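Local coordinates for putative GGDEF domain protein (PDB 7E6G) that probably makes the second messenger cyclic di-GMP from two molecules of GTP, as a magnesium-dependent diguanylate cyclase, at residues Arg157-Arg171 against Val199-Arg213. Numbering follows the deposited sequence.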
ATOM      1  N   ARG A 157     -15.809 -45.041  15.592  1.00 30.85           N
ATOM      2  CA  ARG A 157     -14.819 -45.426  14.594  1.00 30.05           C
ATOM      3  C   ARG A 157     -15.491 -46.005  13.364  1.00 27.86           C
ATOM      4  O   ARG A 157     -15.124 -45.676  12.229  1.00 31.38           O
ATOM      5  CB  ARG A 157     -13.832 -46.409  15.207  1.00 30.43           C
ATOM      6  CG  ARG A 157     -13.001 -45.715  16.261  1.00 34.66           C
ATOM      7  CD  ARG A 157     -11.538 -45.985  16.074  1.00 34.95           C
ATOM      8  NE  ARG A 157     -11.243 -47.326  16.555  1.00 38.67           N
ATOM      9  CZ  ARG A 157     -10.860 -48.337  15.780  1.00 44.48           C
ATOM     10  NH1 ARG A 157     -10.711 -48.175  14.457  1.00 39.11           N
ATOM     11  NH2 ARG A 157     -10.627 -49.517  16.338  1.00 36.17           N
ATOM     12  N   VAL A 158     -16.507 -46.841  13.574  1.00 26.14           N
ATOM     13  CA  VAL A 158     -17.231 -47.436  12.458  1.00 29.85           C
ATOM     14  C   VAL A 158     -17.842 -46.351  11.579  1.00 28.35           C
ATOM     15  O   VAL A 158     -17.741 -46.396  10.347  1.00 26.10           O
ATOM     16  CB  VAL A 158     -18.292 -48.418  12.986  1.00 28.80           C
ATOM     17  CG1 VAL A 158     -19.318 -48.730  11.902  1.00 26.74           C
ATOM     18  CG2 VAL A 158     -17.631 -49.687  13.448  1.00 23.05           C
ATOM     19  N   LEU A 159     -18.482 -45.364  12.196  1.00 28.43           N
ATOM     20  CA  LEU A 159     -19.099 -44.283  11.434  1.00 27.92           C
ATOM     21  C   LEU A 159     -18.058 -43.467  10.679  1.00 28.73           C
ATOM     22  O   LEU A 159     -18.297 -43.056   9.536  1.00 32.15           O
ATOM     23  CB  LEU A 159     -19.910 -43.384  12.372  1.00 29.79           C
ATOM     24  CG  LEU A 159     -21.199 -43.994  12.914  1.00 29.08           C
ATOM     25  CD1 LEU A 159     -21.855 -43.031  13.854  1.00 32.45           C
ATOM     26  CD2 LEU A 159     -22.139 -44.339  11.772  1.00 30.81           C
ATOM     27  N   VAL A 160     -16.897 -43.217  11.295  1.00 30.95           N
ATOM     28  CA  VAL A 160     -15.833 -42.518  10.571  1.00 29.23           C
ATOM     29  C   VAL A 160     -15.431 -43.320   9.342  1.00 27.65           C
ATOM     30  O   VAL A 160     -15.267 -42.774   8.247  1.00 30.88           O
ATOM     31  CB  VAL A 160     -14.621 -42.241  11.487  1.00 28.31           C
ATOM     32  CG1 VAL A 160     -13.393 -41.879  10.658  1.00 24.22           C
ATOM     33  CG2 VAL A 160     -14.914 -41.130  12.484  1.00 19.25           C
ATOM     34  N   GLU A 161     -15.280 -44.629   9.496  1.00 28.75           N
ATOM     35  CA  GLU A 161     -14.830 -45.441   8.369  1.00 35.00           C
ATOM     36  C   GLU A 161     -15.883 -45.503   7.270  1.00 36.72           C
ATOM     37  O   GLU A 161     -15.554 -45.523   6.073  1.00 32.32           O
ATOM     38  CB  GLU A 161     -14.483 -46.839   8.855  1.00 37.70           C
ATOM     39  CG  GLU A 161     -13.199 -46.884   9.634  1.00 39.61           C
ATOM     40  CD  GLU A 161     -12.003 -46.781   8.730  1.00 48.16           C
ATOM     41  OE1 GLU A 161     -11.495 -47.856   8.314  1.00 55.92           O
ATOM     42  OE2 GLU A 161     -11.576 -45.633   8.445  1.00 53.00           O
ATOM     43  N   ILE A 162     -17.155 -45.560   7.662  1.00 32.27           N
ATOM     44  CA  ILE A 162     -18.227 -45.489   6.682  1.00 29.65           C
ATOM     45  C   ILE A 162     -18.135 -44.180   5.917  1.00 38.30           C
ATOM     46  O   ILE A 162     -18.256 -44.154   4.683  1.00 38.12           O
ATOM     47  CB  ILE A 162     -19.592 -45.671   7.368  1.00 32.31           C
ATOM     48  CG1 ILE A 162     -19.782 -47.143   7.753  1.00 34.31           C
ATOM     49  CG2 ILE A 162     -20.729 -45.229   6.461  1.00 28.57           C
ATOM     50  CD1 ILE A 162     -21.019 -47.424   8.558  1.00 27.97           C
ATOM     51  N   ALA A 163     -17.883 -43.077   6.634  1.00 34.16           N
ATOM     52  CA  ALA A 163     -17.787 -41.776   5.981  1.00 32.67           C
ATOM     53  C   ALA A 163     -16.643 -41.754   4.973  1.00 34.32           C
ATOM     54  O   ALA A 163     -16.810 -41.302   3.832  1.00 36.55           O
ATOM     55  CB  ALA A 163     -17.605 -40.679   7.032  1.00 30.22           C
ATOM     56  N   ARG A 164     -15.467 -42.230   5.390  1.00 37.07           N
ATOM     57  CA  ARG A 164     -14.323 -42.270   4.483  1.00 36.11           C
ATOM     58  C   ARG A 164     -14.660 -43.082   3.244  1.00 34.19           C
ATOM     59  O   ARG A 164     -14.424 -42.642   2.108  1.00 35.17           O
ATOM     60  CB  ARG A 164     -13.098 -42.852   5.190  1.00 36.39           C
ATOM     61  CG  ARG A 164     -12.227 -41.815   5.863  1.00 49.48           C
ATOM     62  CD  ARG A 164     -11.036 -42.448   6.572  1.00 55.15           C
ATOM     63  NE  ARG A 164     -10.737 -41.795   7.853  1.00 56.05           N
ATOM     64  CZ  ARG A 164     -10.073 -42.380   8.852  1.00 63.85           C
ATOM     65  NH1 ARG A 164      -9.642 -43.634   8.717  1.00 59.10           N
ATOM     66  NH2 ARG A 164      -9.842 -41.723   9.990  1.00 61.28           N
ATOM     67  N   ALA A 165     -15.259 -44.259   3.450  1.00 40.83           N
ATOM     68  CA  ALA A 165     -15.523 -45.163   2.341  1.00 40.98           C
ATOM     69  C   ALA A 165     -16.501 -44.549   1.360  1.00 38.72           C
ATOM     70  O   ALA A 165     -16.295 -44.627   0.143  1.00 43.79           O
ATOM     71  CB  ALA A 165     -16.056 -46.498   2.858  1.00 40.68           C
ATOM     72  N   MET A 166     -17.570 -43.933   1.867  1.00 37.68           N
ATOM     73  CA  MET A 166     -18.560 -43.354   0.965  1.00 36.28           C
ATOM     74  C   MET A 166     -17.970 -42.185   0.193  1.00 39.03           C
ATOM     75  O   MET A 166     -18.136 -42.102  -1.031  1.00 41.10           O
ATOM     76  CB  MET A 166     -19.815 -42.940   1.735  1.00 29.14           C
ATOM     77  CG  MET A 166     -20.634 -44.147   2.168  1.00 30.19           C
ATOM     78  SD  MET A 166     -22.209 -43.736   2.937  1.00 39.02           S
ATOM     79  CE  MET A 166     -21.635 -42.565   4.178  1.00 33.32           C
ATOM     80  N   GLU A 167     -17.240 -41.297   0.875  1.00 37.36           N
ATOM     81  CA  GLU A 167     -16.626 -40.175   0.175  1.00 40.55           C
ATOM     82  C   GLU A 167     -15.647 -40.638  -0.898  1.00 43.50           C
ATOM     83  O   GLU A 167     -15.473 -39.951  -1.908  1.00 48.46           O
ATOM     84  CB  GLU A 167     -15.923 -39.262   1.165  1.00 39.64           C
ATOM     85  CG  GLU A 167     -16.875 -38.416   1.933  1.00 47.34           C
ATOM     86  CD  GLU A 167     -17.347 -37.204   1.143  1.00 53.94           C
ATOM     87  OE1 GLU A 167     -17.019 -36.066   1.545  1.00 57.78           O
ATOM     88  OE2 GLU A 167     -18.043 -37.388   0.117  1.00 56.17           O
ATOM     89  N   SER A 168     -15.009 -41.794  -0.709  1.00 41.54           N
ATOM     90  CA  SER A 168     -14.041 -42.243  -1.705  1.00 43.48           C
ATOM     91  C   SER A 168     -14.672 -42.718  -3.014  1.00 44.72           C
ATOM     92  O   SER A 168     -13.979 -42.744  -4.033  1.00 50.38           O
ATOM     93  CB  SER A 168     -13.175 -43.361  -1.142  1.00 46.49           C
ATOM     94  OG  SER A 168     -11.987 -43.482  -1.916  1.00 60.34           O
ATOM     95  N   GLU A 169     -15.941 -43.118  -3.021  1.00 42.55           N
ATOM     96  CA  GLU A 169     -16.594 -43.579  -4.243  1.00 44.74           C
ATOM     97  C   GLU A 169     -17.501 -42.534  -4.871  1.00 48.75           C
ATOM     98  O   GLU A 169     -18.234 -42.864  -5.807  1.00 48.92           O
ATOM     99  CB  GLU A 169     -17.427 -44.843  -3.988  1.00 44.87           C
ATOM    100  CG  GLU A 169     -16.649 -46.047  -3.456  1.00 53.46           C
ATOM    101  CD  GLU A 169     -15.594 -46.583  -4.417  1.00 57.92           C
ATOM    102  OE1 GLU A 169     -14.488 -46.910  -3.914  1.00 55.69           O
ATOM    103  OE2 GLU A 169     -15.874 -46.690  -5.645  1.00 56.87           O
ATOM    104  N   LEU A 170     -17.513 -41.309  -4.360  1.00 45.66           N
ATOM    105  CA  LEU A 170     -18.378 -40.258  -4.875  1.00 47.03           C
ATOM    106  C   LEU A 170     -17.625 -39.355  -5.851  1.00 55.43           C
ATOM    107  O   LEU A 170     -16.402 -39.188  -5.757  1.00 54.11           O
ATOM    108  CB  LEU A 170     -18.945 -39.424  -3.726  1.00 48.15           C
ATOM    109  CG  LEU A 170     -19.974 -40.110  -2.829  1.00 42.81           C
ATOM    110  CD1 LEU A 170     -20.469 -39.112  -1.813  1.00 43.58           C
ATOM    111  CD2 LEU A 170     -21.121 -40.623  -3.669  1.00 38.78           C
ATOM    112  N   ARG A 171     -18.367 -38.776  -6.801  1.00 48.35           N
ATOM    113  CA  ARG A 171     -17.769 -37.817  -7.715  1.00 47.63           C
ATOM    114  C   ARG A 171     -17.505 -36.507  -6.972  1.00 52.67           C
ATOM    115  O   ARG A 171     -17.941 -36.315  -5.834  1.00 53.32           O
ATOM    116  CB  ARG A 171     -18.664 -37.603  -8.939  1.00 50.04           C
ATOM    117  CG  ARG A 171     -18.957 -38.865  -9.729  1.00 42.46           C
ATOM    118  CD  ARG A 171     -20.386 -39.315  -9.555  1.00 43.52           C
ATOM    119  NE  ARG A 171     -21.316 -38.644 -10.457  1.00 47.07           N
ATOM    120  CZ  ARG A 171     -22.582 -38.356 -10.157  1.00 49.88           C
ATOM    121  NH1 ARG A 171     -23.364 -37.765 -11.046  1.00 55.06           N
ATOM    122  NH2 ARG A 171     -23.077 -38.651  -8.964  1.00 57.17           N
ATOM    123  N   VAL A 199     -23.007 -45.277  -9.357  1.00 48.92           N
ATOM    124  CA  VAL A 199     -22.311 -44.632  -8.244  1.00 48.10           C
ATOM    125  C   VAL A 199     -22.823 -45.176  -6.914  1.00 43.60           C
ATOM    126  O   VAL A 199     -22.038 -45.548  -6.037  1.00 45.63           O
ATOM    127  CB  VAL A 199     -22.466 -43.101  -8.315  1.00 52.71           C
ATOM    128  CG1 VAL A 199     -21.742 -42.447  -7.154  1.00 42.44           C
ATOM    129  CG2 VAL A 199     -21.963 -42.559  -9.648  1.00 48.67           C
ATOM    130  N   LEU A 200     -24.149 -45.234  -6.750  1.00 40.04           N
ATOM    131  CA  LEU A 200     -24.728 -45.743  -5.512  1.00 40.48           C
ATOM    132  C   LEU A 200     -24.293 -47.181  -5.240  1.00 46.81           C
ATOM    133  O   LEU A 200     -23.985 -47.540  -4.095  1.00 42.86           O
ATOM    134  CB  LEU A 200     -26.252 -45.640  -5.564  1.00 38.78           C
ATOM    135  CG  LEU A 200     -26.852 -44.227  -5.633  1.00 42.16           C
ATOM    136  CD1 LEU A 200     -28.378 -44.270  -5.627  1.00 45.60           C
ATOM    137  CD2 LEU A 200     -26.344 -43.351  -4.503  1.00 35.12           C
ATOM    138  N   GLU A 201     -24.261 -48.026  -6.274  1.00 48.14           N
ATOM    139  CA  GLU A 201     -23.839 -49.402  -6.043  1.00 47.49           C
ATOM    140  C   GLU A 201     -22.374 -49.469  -5.639  1.00 43.40           C
ATOM    141  O   GLU A 201     -21.989 -50.334  -4.848  1.00 40.70           O
ATOM    142  CB  GLU A 201     -24.106 -50.262  -7.277  1.00 46.24           C
ATOM    143  CG  GLU A 201     -25.555 -50.754  -7.388  1.00 53.27           C
ATOM    144  CD  GLU A 201     -26.141 -51.275  -6.063  1.00 64.93           C
ATOM    145  OE1 GLU A 201     -25.634 -52.288  -5.517  1.00 72.30           O
ATOM    146  OE2 GLU A 201     -27.123 -50.667  -5.568  1.00 62.28           O
ATOM    147  N   ARG A 202     -21.550 -48.547  -6.136  1.00 43.35           N
ATOM    148  CA  ARG A 202     -20.155 -48.525  -5.702  1.00 43.22           C
ATOM    149  C   ARG A 202     -20.028 -48.046  -4.261  1.00 44.24           C
ATOM    150  O   ARG A 202     -19.177 -48.527  -3.511  1.00 44.35           O
ATOM    151  CB  ARG A 202     -19.331 -47.646  -6.632  1.00 44.37           C
ATOM    152  CG  ARG A 202     -18.605 -48.443  -7.687  1.00 47.62           C
ATOM    153  CD  ARG A 202     -17.686 -47.567  -8.506  1.00 45.94           C
ATOM    154  NE  ARG A 202     -18.446 -46.827  -9.506  1.00 49.66           N
ATOM    155  CZ  ARG A 202     -18.640 -45.518  -9.455  1.00 53.22           C
ATOM    156  NH1 ARG A 202     -18.115 -44.809  -8.452  1.00 47.21           N
ATOM    157  NH2 ARG A 202     -19.355 -44.929 -10.404  1.00 50.23           N
ATOM    158  N   VAL A 203     -20.874 -47.098  -3.862  1.00 42.74           N
ATOM    159  CA  VAL A 203     -20.924 -46.657  -2.475  1.00 38.36           C
ATOM    160  C   VAL A 203     -21.301 -47.811  -1.557  1.00 41.72           C
ATOM    161  O   VAL A 203     -20.709 -48.000  -0.478  1.00 40.85           O
ATOM    162  CB  VAL A 203     -21.911 -45.492  -2.356  1.00 33.05           C
ATOM    163  CG1 VAL A 203     -22.186 -45.166  -0.902  1.00 29.74           C
ATOM    164  CG2 VAL A 203     -21.351 -44.311  -3.115  1.00 36.07           C
ATOM    165  N   ARG A 204     -22.293 -48.604  -1.968  1.00 40.43           N
ATOM    166  CA  ARG A 204     -22.713 -49.712  -1.125  1.00 36.64           C
ATOM    167  C   ARG A 204     -21.674 -50.814  -1.099  1.00 39.56           C
ATOM    168  O   ARG A 204     -21.471 -51.428  -0.052  1.00 43.67           O
ATOM    169  CB  ARG A 204     -24.067 -50.239  -1.565  1.00 37.60           C
ATOM    170  CG  ARG A 204     -25.047 -49.113  -1.761  1.00 42.27           C
ATOM    171  CD  ARG A 204     -26.471 -49.579  -1.674  1.00 44.58           C
ATOM    172  NE  ARG A 204     -26.703 -50.838  -2.365  1.00 48.38           N
ATOM    173  CZ  ARG A 204     -27.205 -51.912  -1.777  1.00 52.21           C
ATOM    174  NH1 ARG A 204     -27.394 -53.022  -2.479  1.00 50.62           N
ATOM    175  NH2 ARG A 204     -27.511 -51.870  -0.481  1.00 52.36           N
ATOM    176  N   ASP A 205     -20.989 -51.075  -2.211  1.00 41.48           N
ATOM    177  CA  ASP A 205     -19.848 -51.983  -2.149  1.00 40.40           C
ATOM    178  C   ASP A 205     -18.811 -51.449  -1.173  1.00 41.58           C
ATOM    179  O   ASP A 205     -18.261 -52.197  -0.357  1.00 42.33           O
ATOM    180  CB  ASP A 205     -19.220 -52.178  -3.536  1.00 39.28           C
ATOM    181  CG  ASP A 205     -20.170 -52.828  -4.543  1.00 52.73           C
ATOM    182  OD1 ASP A 205     -21.280 -53.289  -4.150  1.00 47.82           O
ATOM    183  OD2 ASP A 205     -19.796 -52.860  -5.745  1.00 51.59           O
ATOM    184  N   SER A 206     -18.534 -50.148  -1.245  1.00 40.28           N
ATOM    185  CA  SER A 206     -17.548 -49.545  -0.364  1.00 36.13           C
ATOM    186  C   SER A 206     -17.873 -49.846   1.090  1.00 41.35           C
ATOM    187  O   SER A 206     -17.023 -50.352   1.838  1.00 36.72           O
ATOM    188  CB  SER A 206     -17.503 -48.040  -0.612  1.00 34.52           C
ATOM    189  OG  SER A 206     -16.205 -47.548  -0.365  1.00 49.16           O
ATOM    190  N   VAL A 207     -19.121 -49.573   1.496  1.00 38.52           N
ATOM    191  CA  VAL A 207     -19.527 -49.824   2.878  1.00 36.68           C
ATOM    192  C   VAL A 207     -19.464 -51.315   3.191  1.00 36.79           C
ATOM    193  O   VAL A 207     -18.926 -51.726   4.226  1.00 38.02           O
ATOM    194  CB  VAL A 207     -20.926 -49.241   3.150  1.00 35.34           C
ATOM    195  CG1 VAL A 207     -21.418 -49.626   4.541  1.00 32.08           C
ATOM    196  CG2 VAL A 207     -20.876 -47.739   3.040  1.00 37.33           C
ATOM    197  N   ARG A 208     -19.974 -52.150   2.287  1.00 41.40           N
ATOM    198  CA  ARG A 208     -20.035 -53.583   2.549  1.00 37.75           C
ATOM    199  C   ARG A 208     -18.648 -54.167   2.826  1.00 36.95           C
ATOM    200  O   ARG A 208     -18.473 -54.939   3.773  1.00 37.05           O
ATOM    201  CB  ARG A 208     -20.715 -54.287   1.376  1.00 33.17           C
ATOM    202  CG  ARG A 208     -21.293 -55.651   1.739  1.00 41.09           C
ATOM    203  CD  ARG A 208     -22.020 -56.308   0.567  1.00 38.48           C
ATOM    204  NE  ARG A 208     -23.400 -55.848   0.436  1.00 41.76           N
ATOM    205  CZ  ARG A 208     -23.820 -55.005  -0.508  1.00 45.03           C
ATOM    206  NH1 ARG A 208     -22.957 -54.526  -1.401  1.00 37.37           N
ATOM    207  NH2 ARG A 208     -25.099 -54.630  -0.557  1.00 42.51           N
ATOM    208  N   THR A 209     -17.647 -53.791   2.043  1.00 30.57           N
ATOM    209  CA  THR A 209     -16.352 -54.450   2.170  1.00 36.75           C
ATOM    210  C   THR A 209     -15.491 -53.859   3.279  1.00 36.50           C
ATOM    211  O   THR A 209     -14.356 -54.307   3.478  1.00 38.64           O
ATOM    212  CB  THR A 209     -15.600 -54.385   0.841  1.00 33.96           C
ATOM    213  OG1 THR A 209     -15.131 -53.050   0.645  1.00 39.02           O
ATOM    214  CG2 THR A 209     -16.523 -54.787  -0.314  1.00 34.33           C
ATOM    215  N   LEU A 210     -15.999 -52.860   3.982  1.00 37.31           N
ATOM    216  CA  LEU A 210     -15.284 -52.272   5.100  1.00 33.10           C
ATOM    217  C   LEU A 210     -15.055 -53.300   6.202  1.00 33.08           C
ATOM    218  O   LEU A 210     -15.930 -54.116   6.511  1.00 31.17           O
ATOM    219  CB  LEU A 210     -16.096 -51.112   5.650  1.00 36.74           C
ATOM    220  CG  LEU A 210     -15.395 -49.844   6.068  1.00 40.74           C
ATOM    221  CD1 LEU A 210     -14.223 -49.538   5.151  1.00 32.75           C
ATOM    222  CD2 LEU A 210     -16.464 -48.778   6.006  1.00 44.60           C
ATOM    223  N   ALA A 211     -13.881 -53.237   6.821  1.00 30.24           N
ATOM    224  CA  ALA A 211     -13.585 -54.076   7.975  1.00 30.79           C
ATOM    225  C   ALA A 211     -12.896 -53.166   8.983  1.00 30.38           C
ATOM    226  O   ALA A 211     -11.724 -52.819   8.810  1.00 33.33           O
ATOM    227  CB  ALA A 211     -12.720 -55.277   7.607  1.00 20.27           C
ATOM    228  N   VAL A 212     -13.621 -52.778  10.029  1.00 30.77           N
ATOM    229  CA  VAL A 212     -13.080 -51.885  11.049  1.00 27.33           C
ATOM    230  C   VAL A 212     -12.493 -52.737  12.171  1.00 23.71           C
ATOM    231  O   VAL A 212     -13.208 -53.501  12.819  1.00 25.68           O
ATOM    232  CB  VAL A 212     -14.168 -50.933  11.574  1.00 25.98           C
ATOM    233  CG1 VAL A 212     -13.633 -50.009  12.628  1.00 24.34           C
ATOM    234  CG2 VAL A 212     -14.751 -50.125  10.445  1.00 27.60           C
ATOM    235  N   ARG A 213     -11.194 -52.629  12.401  1.00 21.76           N
ATOM    236  CA  ARG A 213     -10.574 -53.432  13.443  1.00 21.78           C
ATOM    237  C   ARG A 213     -10.826 -52.814  14.805  1.00 26.03           C
ATOM    238  O   ARG A 213     -10.568 -51.627  15.008  1.00 30.55           O
ATOM    239  CB  ARG A 213      -9.086 -53.560  13.198  1.00 21.67           C
ATOM    240  CG  ARG A 213      -8.793 -54.242  11.899  1.00 26.85           C
ATOM    241  CD  ARG A 213      -7.322 -54.381  11.641  1.00 25.43           C
ATOM    242  NE  ARG A 213      -7.148 -55.114  10.399  1.00 32.63           N
ATOM    243  CZ  ARG A 213      -7.038 -56.433  10.346  1.00 37.57           C
ATOM    244  NH1 ARG A 213      -7.057 -57.128  11.479  1.00 29.99           N
ATOM    245  NH2 ARG A 213      -6.893 -57.049   9.173  1.00 39.61           N
TER
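The hydroxyl of S206 donates to the carbonyl oxygen of A165, with OG and O 3.0 Å apart. OG lies well above the carbonyl plane, 57° out of it. The same OG rests against A165 CB, and CG of E169 packs beside it. E169 then runs across R202 at about a right angle. Its OE2 lies 3.5 Å from R202 CD, and the carboxylate and guanidinium planes are turned 60° from each other. The charged atoms stay beyond salt-bridge range, so any attraction between them is probably modest.

On the buried side, M166 CG touches two valines, 3.6 Å from V203 CG1 and 3.7 Å from V207 CG2. The CG2 of V207 is anti to its carbonyl carbon, which puts this methyl against M166. The helical segments 157-168 and 199-208 run roughly antiparallel, at 148°, and their axes come within 8.4 Å. In the GGDEF domain, helices 152-168 and 193-208 pack beside each other on one face of the central sheet, where I162 and M166 touch F184 of strand 183-188.

Past the second helix, L210 turns CD2 onto the first, 3.4 Å from E161 O. V212 follows, with CG2 against E161 CB and CG1 near V158. L170 CD2 closes the other end over V203 CG2. R171 lays its CD on V199 CG2, while its guanidinium reaches T191 and D174.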